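Local atomic coordinates of DUF5625 domain-containing protein (Sulfurospirillum deleyianum, PDB entry 3NKG), a protein that is of unknown function but folds as an antiparallel beta-sandwich, consistent with a relationship to galactose-binding-like domains. Residues E27-Y32 with S139-K144; Y32-Q37 with F165-N170; V97-I102 with L120-G125. One frame throughout, in Å; residues are numbered along the deposited sequence. Where two conformers were deposited one is given.

Contact 1 of 3, residues E27-Y32 with S139-K144; sequences EESWSY and SLDKGK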
# COMPACT_ATOMS: atom_id res chain seq x y z
N GLU A 27 -11.22 7.95 -15.31
CA GLU A 27 -11.86 9.08 -16.00
C GLU A 27 -10.87 9.89 -16.83
O GLU A 27 -11.26 10.56 -17.78
CB GLU A 27 -12.51 10.04 -15.00
CG GLU A 27 -13.15 9.40 -13.76
CD GLU A 27 -14.54 8.82 -14.03
OE1 GLU A 27 -14.98 8.80 -15.20
OE2 GLU A 27 -15.19 8.39 -13.05
N GLU A 28 -9.60 9.85 -16.46
CA GLU A 28 -8.60 10.69 -17.11
C GLU A 28 -7.40 9.83 -17.43
O GLU A 28 -6.91 9.08 -16.56
CB GLU A 28 -8.21 11.85 -16.19
CG GLU A 28 -7.37 12.96 -16.84
CD GLU A 28 -7.05 14.13 -15.88
OE1 GLU A 28 -7.87 14.42 -14.98
OE2 GLU A 28 -5.97 14.75 -16.04
N SER A 29 -6.92 9.93 -18.67
CA SER A 29 -5.67 9.29 -19.03
C SER A 29 -4.54 10.01 -18.31
O SER A 29 -4.20 11.15 -18.65
CB SER A 29 -5.45 9.33 -20.55
OG SER A 29 -6.47 8.61 -21.22
N TRP A 30 -3.97 9.36 -17.30
CA TRP A 30 -2.88 9.97 -16.54
C TRP A 30 -2.13 8.88 -15.76
O TRP A 30 -2.36 7.67 -15.98
CB TRP A 30 -3.46 11.00 -15.57
CG TRP A 30 -2.52 12.08 -15.20
CD1 TRP A 30 -1.86 12.22 -14.01
CD2 TRP A 30 -2.13 13.19 -16.02
NE1 TRP A 30 -1.08 13.35 -14.04
CE2 TRP A 30 -1.22 13.96 -15.25
CE3 TRP A 30 -2.46 13.61 -17.31
CZ2 TRP A 30 -0.64 15.14 -15.75
CZ3 TRP A 30 -1.88 14.78 -17.80
CH2 TRP A 30 -0.98 15.52 -17.02
N SER A 31 -1.25 9.28 -14.85
CA SER A 31 -0.59 8.29 -14.01
C SER A 31 -1.28 8.29 -12.66
O SER A 31 -1.83 9.33 -12.24
CB SER A 31 0.92 8.56 -13.85
OG SER A 31 1.18 9.83 -13.27
N TYR A 32 -1.28 7.12 -12.02
CA TYR A 32 -2.00 6.89 -10.77
C TYR A 32 -1.15 6.17 -9.77
O TYR A 32 -0.51 5.17 -10.09
CB TYR A 32 -3.25 6.03 -11.00
CG TYR A 32 -4.30 6.76 -11.77
CD1 TYR A 32 -4.22 6.87 -13.16
CD2 TYR A 32 -5.36 7.38 -11.12
CE1 TYR A 32 -5.20 7.57 -13.88
CE2 TYR A 32 -6.32 8.06 -11.81
CZ TYR A 32 -6.24 8.17 -13.20
OH TYR A 32 -7.21 8.86 -13.89
N SER A 139 0.64 4.30 -15.39
CA SER A 139 -0.09 5.12 -16.35
C SER A 139 -1.28 4.34 -16.89
O SER A 139 -1.10 3.32 -17.55
CB SER A 139 0.81 5.58 -17.51
OG SER A 139 1.84 6.42 -17.04
N LEU A 140 -2.50 4.83 -16.63
CA LEU A 140 -3.73 4.21 -17.12
C LEU A 140 -4.48 5.17 -18.05
O LEU A 140 -4.62 6.36 -17.75
CB LEU A 140 -4.65 3.82 -15.95
CG LEU A 140 -4.00 2.82 -14.97
CD1 LEU A 140 -4.73 2.76 -13.62
CD2 LEU A 140 -3.94 1.46 -15.60
N ASP A 141 -4.95 4.65 -19.19
CA ASP A 141 -5.80 5.41 -20.07
C ASP A 141 -7.23 5.40 -19.55
O ASP A 141 -7.65 4.48 -18.83
CB ASP A 141 -5.75 4.84 -21.49
CG ASP A 141 -4.40 5.03 -22.14
OD1 ASP A 141 -3.62 5.88 -21.63
OD2 ASP A 141 -4.12 4.32 -23.13
N LYS A 142 -7.97 6.44 -19.91
CA LYS A 142 -9.39 6.52 -19.63
C LYS A 142 -10.04 5.23 -20.07
O LYS A 142 -9.78 4.74 -21.16
CB LYS A 142 -10.02 7.69 -20.39
CG LYS A 142 -9.25 8.99 -20.30
CD LYS A 142 -10.05 10.16 -20.83
CE LYS A 142 -9.40 11.49 -20.45
NZ LYS A 142 -10.37 12.63 -20.52
N GLY A 143 -10.88 4.66 -19.22
CA GLY A 143 -11.53 3.42 -19.54
C GLY A 143 -11.96 2.67 -18.31
O GLY A 143 -11.97 3.21 -17.21
N LYS A 144 -12.30 1.40 -18.51
CA LYS A 144 -12.79 0.54 -17.45
C LYS A 144 -11.84 -0.63 -17.26
O LYS A 144 -11.34 -1.18 -18.24
CB LYS A 144 -14.18 -0.01 -17.80
CG LYS A 144 -15.19 0.08 -16.67
CD LYS A 144 -16.45 0.87 -17.07
CE LYS A 144 -17.37 0.07 -18.00
NZ LYS A 144 -18.61 0.84 -18.38

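Contact 2 of 3, residues Y32-Q37 with F165-N170; sequences YHLILQ and FTIYIN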
# COMPACT_ATOMS: atom_id res chain seq x y z
N TYR A 32 -1.28 7.12 -12.02
CA TYR A 32 -2.00 6.89 -10.77
C TYR A 32 -1.15 6.17 -9.77
O TYR A 32 -0.51 5.17 -10.09
CB TYR A 32 -3.25 6.03 -11.00
CG TYR A 32 -4.30 6.76 -11.77
CD1 TYR A 32 -4.22 6.87 -13.16
CD2 TYR A 32 -5.36 7.38 -11.12
CE1 TYR A 32 -5.20 7.57 -13.88
CE2 TYR A 32 -6.32 8.06 -11.81
CZ TYR A 32 -6.24 8.17 -13.20
OH TYR A 32 -7.21 8.86 -13.89
N HIS A 33 -1.20 6.64 -8.54
CA HIS A 33 -0.54 5.94 -7.46
C HIS A 33 -1.43 4.82 -6.95
O HIS A 33 -2.64 5.00 -6.78
CB HIS A 33 -0.28 6.90 -6.29
CG HIS A 33 0.63 8.03 -6.64
ND1 HIS A 33 1.82 7.84 -7.32
CD2 HIS A 33 0.53 9.36 -6.42
CE1 HIS A 33 2.41 9.01 -7.49
NE2 HIS A 33 1.65 9.95 -6.96
N LEU A 34 -0.80 3.68 -6.67
CA LEU A 34 -1.43 2.55 -5.99
C LEU A 34 -0.77 2.42 -4.63
O LEU A 34 0.44 2.32 -4.54
CB LEU A 34 -1.19 1.26 -6.76
CG LEU A 34 -1.55 1.23 -8.25
CD1 LEU A 34 -1.55 -0.21 -8.73
CD2 LEU A 34 -2.90 1.86 -8.48
N ILE A 35 -1.57 2.44 -3.56
CA ILE A 35 -0.99 2.47 -2.21
C ILE A 35 -1.83 1.65 -1.26
O ILE A 35 -2.98 1.30 -1.57
CB ILE A 35 -0.93 3.91 -1.64
CG1 ILE A 35 -2.32 4.38 -1.25
CG2 ILE A 35 -0.27 4.90 -2.64
CD1 ILE A 35 -2.39 5.80 -0.72
N LEU A 36 -1.27 1.36 -0.09
CA LEU A 36 -2.07 0.80 0.98
C LEU A 36 -2.18 1.84 2.06
O LEU A 36 -1.17 2.47 2.44
CB LEU A 36 -1.38 -0.46 1.56
CG LEU A 36 -1.12 -1.58 0.56
CD1 LEU A 36 -0.35 -2.68 1.25
CD2 LEU A 36 -2.42 -2.09 -0.01
N GLN A 37 -3.39 2.01 2.60
CA GLN A 37 -3.64 2.93 3.71
C GLN A 37 -4.10 2.16 4.93
O GLN A 37 -5.10 1.42 4.85
CB GLN A 37 -4.72 3.94 3.35
CG GLN A 37 -4.39 4.82 2.15
CD GLN A 37 -5.47 5.85 1.88
OE1 GLN A 37 -6.57 5.51 1.44
NE2 GLN A 37 -5.17 7.11 2.17
N PHE A 165 -6.65 -0.81 -0.07
CA PHE A 165 -5.93 -0.60 -1.32
C PHE A 165 -6.55 0.61 -2.01
O PHE A 165 -7.76 0.67 -2.23
CB PHE A 165 -6.02 -1.84 -2.21
CG PHE A 165 -5.43 -1.65 -3.57
CD1 PHE A 165 -4.07 -1.85 -3.79
CD2 PHE A 165 -6.23 -1.32 -4.64
CE1 PHE A 165 -3.52 -1.68 -5.05
CE2 PHE A 165 -5.68 -1.15 -5.92
CZ PHE A 165 -4.33 -1.33 -6.11
N THR A 166 -5.71 1.59 -2.34
CA THR A 166 -6.21 2.86 -2.87
C THR A 166 -5.54 3.30 -4.18
O THR A 166 -4.32 3.21 -4.32
CB THR A 166 -6.11 3.96 -1.81
OG1 THR A 166 -7.04 3.67 -0.77
CG2 THR A 166 -6.45 5.33 -2.39
N ILE A 167 -6.36 3.75 -5.13
CA ILE A 167 -5.87 4.32 -6.39
C ILE A 167 -6.20 5.80 -6.40
O ILE A 167 -7.37 6.19 -6.28
CB ILE A 167 -6.53 3.64 -7.61
CG1 ILE A 167 -6.39 2.13 -7.52
CG2 ILE A 167 -5.92 4.14 -8.95
CD1 ILE A 167 -7.48 1.37 -8.23
N TYR A 168 -5.18 6.64 -6.52
CA TYR A 168 -5.47 8.06 -6.71
C TYR A 168 -4.54 8.70 -7.75
O TYR A 168 -3.43 8.22 -8.01
CB TYR A 168 -5.49 8.82 -5.37
CG TYR A 168 -4.12 9.02 -4.75
CD1 TYR A 168 -3.48 10.24 -4.82
CD2 TYR A 168 -3.48 7.98 -4.10
CE1 TYR A 168 -2.22 10.44 -4.25
CE2 TYR A 168 -2.22 8.16 -3.53
CZ TYR A 168 -1.60 9.39 -3.61
OH TYR A 168 -0.34 9.58 -3.05
N ILE A 169 -5.00 9.80 -8.34
CA ILE A 169 -4.30 10.37 -9.48
C ILE A 169 -3.00 10.99 -9.00
O ILE A 169 -2.95 11.54 -7.90
CB ILE A 169 -5.19 11.41 -10.21
CG1 ILE A 169 -4.75 11.55 -11.67
CG2 ILE A 169 -5.17 12.73 -9.47
CD1 ILE A 169 -5.66 12.43 -12.50
N ASN A 170 -1.94 10.84 -9.79
CA ASN A 170 -0.65 11.44 -9.46
C ASN A 170 -0.60 12.91 -9.93
O ASN A 170 -0.51 13.17 -11.12
CB ASN A 170 0.46 10.64 -10.13
CG ASN A 170 1.81 11.34 -10.09
OD1 ASN A 170 2.08 12.16 -9.20
ND2 ASN A 170 2.68 11.01 -11.05

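Contact 3 of 3, residues V97-I102 with L120-G125; sequences VVPIKI and LYMTKG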
# COMPACT_ATOMS: atom_id res chain seq x y z
N VAL A 97 8.04 -6.61 5.01
CA VAL A 97 7.78 -6.71 3.58
C VAL A 97 6.43 -7.37 3.42
O VAL A 97 6.18 -8.39 4.03
CB VAL A 97 8.84 -7.55 2.84
CG1 VAL A 97 8.36 -7.87 1.42
CG2 VAL A 97 10.19 -6.80 2.81
N VAL A 98 5.56 -6.77 2.61
CA VAL A 98 4.23 -7.34 2.36
C VAL A 98 4.03 -7.62 0.86
O VAL A 98 3.87 -6.70 0.06
CB VAL A 98 3.12 -6.41 2.88
CG1 VAL A 98 1.71 -6.99 2.55
CG2 VAL A 98 3.28 -6.17 4.39
N PRO A 99 4.06 -8.91 0.47
CA PRO A 99 3.89 -9.30 -0.93
C PRO A 99 2.45 -9.14 -1.31
O PRO A 99 1.58 -9.69 -0.65
CB PRO A 99 4.23 -10.80 -0.93
CG PRO A 99 4.89 -11.08 0.41
CD PRO A 99 4.34 -10.06 1.36
N ILE A 100 2.21 -8.39 -2.38
CA ILE A 100 0.88 -8.10 -2.88
C ILE A 100 0.92 -8.41 -4.37
O ILE A 100 1.81 -7.93 -5.09
CB ILE A 100 0.57 -6.61 -2.76
CG1 ILE A 100 0.56 -6.18 -1.29
CG2 ILE A 100 -0.78 -6.28 -3.41
CD1 ILE A 100 -0.61 -6.70 -0.52
N LYS A 101 -0.03 -9.20 -4.83
CA LYS A 101 -0.12 -9.46 -6.25
C LYS A 101 -1.27 -8.67 -6.84
O LYS A 101 -2.43 -8.80 -6.42
CB LYS A 101 -0.30 -10.96 -6.52
CG LYS A 101 -0.26 -11.34 -7.99
CD LYS A 101 -0.30 -12.87 -8.13
CE LYS A 101 -1.03 -13.29 -9.38
NZ LYS A 101 -1.03 -14.78 -9.53
N ILE A 102 -0.93 -7.83 -7.82
CA ILE A 102 -1.94 -7.05 -8.53
C ILE A 102 -2.10 -7.51 -9.96
O ILE A 102 -1.14 -7.54 -10.74
CB ILE A 102 -1.59 -5.55 -8.53
CG1 ILE A 102 -1.52 -5.03 -7.09
CG2 ILE A 102 -2.64 -4.73 -9.31
CD1 ILE A 102 -0.94 -3.64 -6.99
N LEU A 120 3.72 -9.15 -9.00
CA LEU A 120 3.90 -9.40 -7.58
C LEU A 120 4.83 -8.31 -7.06
O LEU A 120 5.95 -8.19 -7.54
CB LEU A 120 4.54 -10.78 -7.36
CG LEU A 120 4.98 -11.09 -5.93
CD1 LEU A 120 3.74 -11.15 -5.00
CD2 LEU A 120 5.76 -12.40 -5.89
N TYR A 121 4.34 -7.48 -6.12
CA TYR A 121 5.15 -6.44 -5.51
C TYR A 121 5.56 -6.87 -4.12
O TYR A 121 4.71 -7.19 -3.29
CB TYR A 121 4.38 -5.12 -5.39
CG TYR A 121 3.96 -4.58 -6.73
CD1 TYR A 121 2.72 -4.92 -7.29
CD2 TYR A 121 4.82 -3.77 -7.46
CE1 TYR A 121 2.35 -4.45 -8.55
CE2 TYR A 121 4.45 -3.28 -8.74
CZ TYR A 121 3.21 -3.62 -9.25
OH TYR A 121 2.83 -3.16 -10.49
N MSE A 122 6.87 -6.87 -3.87
CA MSE A 122 7.41 -7.04 -2.53
C MSE A 122 7.41 -5.67 -1.83
O MSE A 122 8.45 -5.01 -1.68
CB MSE A 122 8.82 -7.63 -2.62
CG MSE A 122 8.86 -8.90 -3.47
SE MSE A 122 7.74 -10.38 -2.74
CE MSE A 122 8.79 -10.62 -1.21
N THR A 123 6.24 -5.23 -1.41
CA THR A 123 6.12 -3.85 -0.91
C THR A 123 6.91 -3.66 0.39
O THR A 123 7.11 -4.61 1.20
CB THR A 123 4.66 -3.47 -0.69
OG1 THR A 123 4.17 -4.07 0.51
CG2 THR A 123 3.79 -3.96 -1.88
N LYS A 124 7.38 -2.43 0.59
CA LYS A 124 8.18 -2.13 1.76
C LYS A 124 8.13 -0.63 1.99
O LYS A 124 7.75 0.14 1.12
CB LYS A 124 9.63 -2.54 1.54
CG LYS A 124 10.22 -1.93 0.26
CD LYS A 124 11.72 -2.18 0.15
CE LYS A 124 12.23 -1.64 -1.17
NZ LYS A 124 13.62 -2.07 -1.45
N GLY A 125 8.53 -0.21 3.18
CA GLY A 125 8.75 1.20 3.39
C GLY A 125 7.52 1.99 3.75
O GLY A 125 6.38 1.50 3.86

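Contact 1 of 3, residues E27-Y32 with S139-K144
Trp30 and Leu140 face each other as an antiparallel hydrogen-bonded pair, their CA atoms 5.8 Å apart, where strand 30-38 begins and strand 132-140 ends. Trp30 N gives its hydrogen to Leu140 O at 3.1 Å, and Leu140 N returns one to Trp30 O at 2.9 Å. One residue beyond the ladder the partner changes from backbone to side chain: Ser29 OG receives the amide of Lys142, N to OG 2.9 Å in an almost straight bond (173° at the hydrogen). This fastens the two loops just where the strands part. Ser29 CA also turns a C-H on Leu140 O, 3.4 Å away, while the amide N of Ser29 is buried without a polar partner. The Tyr32 side chain reaches back toward Leu140 and the 27-29 link. With CG anti to its carbonyl carbon (chi1 -69°), the ring swings from CB across the Leu140 side chain at about a right angle, CD1 resting 4.2 Å from Leu140 CB. Next along the ring, CE1 presents its edge to Leu140 O at 4.1 Å. At the tip, OH donates to Glu28 O over 2.7 Å, in the carbonyl plane and on a lone pair, so the turn preceding the strand is tied to a buried ring. Ser139 and Asp141 are exposed, and a glycerol, probably from the crystallisation liquor, is hydrogen-bonded to Ser139 OG and Asp141 OD1. Ile26 of strand 18-26 packs on both Tyr32 and Leu140 from the second sheet. Residues 27-29 and 141-142 are both short links that carry the chain from one sheet to the other, and their lying side by side closes one end of the beta-sandwich.

Contact 2 of 3, residues Y32-Q37 with F165-N170
Strands 32-37 and 165-169 run antiparallel at 160°, their axes 4.5 Å apart, as the two central strands of a four-stranded sheet in the beta-sandwich. Hydrogen-bonded pairs His33-Tyr168 and Ile35-Thr166 hold the ladder; His33 N lies 2.8 Å from Tyr168 O. On the face carrying Leu34 and Ile167, the two side chains lie side by side and point the same way, Leu34 CD2 touching Ile167 CG1 at 3.6 Å. Leu34 CD1 meets the ring edge of Phe165, 4.0 Å from CZ, and Phe147 of the second sheet packs on both Phe165 and Ile167. Where Tyr32 pairs with Ile169, Ile169 CG1 sits over one face of the Tyr32 ring. The reverse face, with His33, Ile35, Thr166 and Tyr168, mixes polar and apolar groups. Tyr168 has CG between its backbone N and carbonyl carbon (chi1 72°), which lays the ring across the neighbouring strand, over His33: His33 CB rests over its face, 4.0 Å from the centroid, and Ile35 CD1 reaches Tyr168 CE2 at 3.7 Å. Asn170 CB covers one face of the imidazole, 3.8 Å from its centroid, while His33 ND1 is hydrogen-bonded to Thr137 OG1, which would limit rotation of the ring. Farther along, Thr166 OG1, also bonded to Ser8, donates to Gln37 OE1 over 2.9 Å from 36° out of the amide's carbonyl plane.

Contact 3 of 3, residues V97-I102 with L120-G125
Thr123 OG1 donates to Val98 O over 2.7 Å, in the carbonyl plane and on a lone pair. Its hydroxyl lies between the backbone N and carbonyl carbon (chi1 77°), directly beside the strand. The same oxygen takes the longer bond from Thr123 N, 3.2 Å, whose donor stands 56° out of the carbonyl plane, consistent with the inverse gamma turn centred on Met122. Toward the hairpin loop the pairing is regular again, Tyr121 N to Ile100 O being 2.8 Å. On the face turned to the other sheet, Ile102 CD1 packs against Tyr121 CE1 at 3.7 Å and Ile100 CG1 against Thr123 CG2 at 4.0 Å, with Ile135 of the other sheet touching Tyr121 and Thr123. The outward face is the solvent side, with Leu120 and Met122 exposed: selenomethionine Met122, bent at two torsions, brings SE to 4.0 Å from Pro99 CB and its CE to 3.8 Å from Val97 CG1, and Leu120 CD1 also approaches Pro99 CB. Chemically, then, the hairpin relies on apolar burial inside and backbone bonds along its length, while a threonine hydroxyl adds a second bond to Val98 O where the hairpin's regular pairing gives way to the turn at Met122.

In the fold
Contact 2 is the buried one, joining the two middle strands of the first sheet; contact 1 lies on the surface, its centre about 19 Å from the centre of the chain, and contact 3, partly buried, is a hairpin at the edge of the second sheet. Contacts 1 and 2 share Tyr32 and strand 30-38, and Asn170 stitches them: its N probably bonds Ser31 O, and its O probably accepts from Trp30 NE1. Contact 3 meets contact 2 through the sandwich interior, where Ile102 CD1 packs on Phe165 and Leu34, but does not touch contact 1. Contact 1 rests mostly on backbone and hydroxyl bonds, whereas contacts 2 and 3 add apolar packing on the face between the sheets.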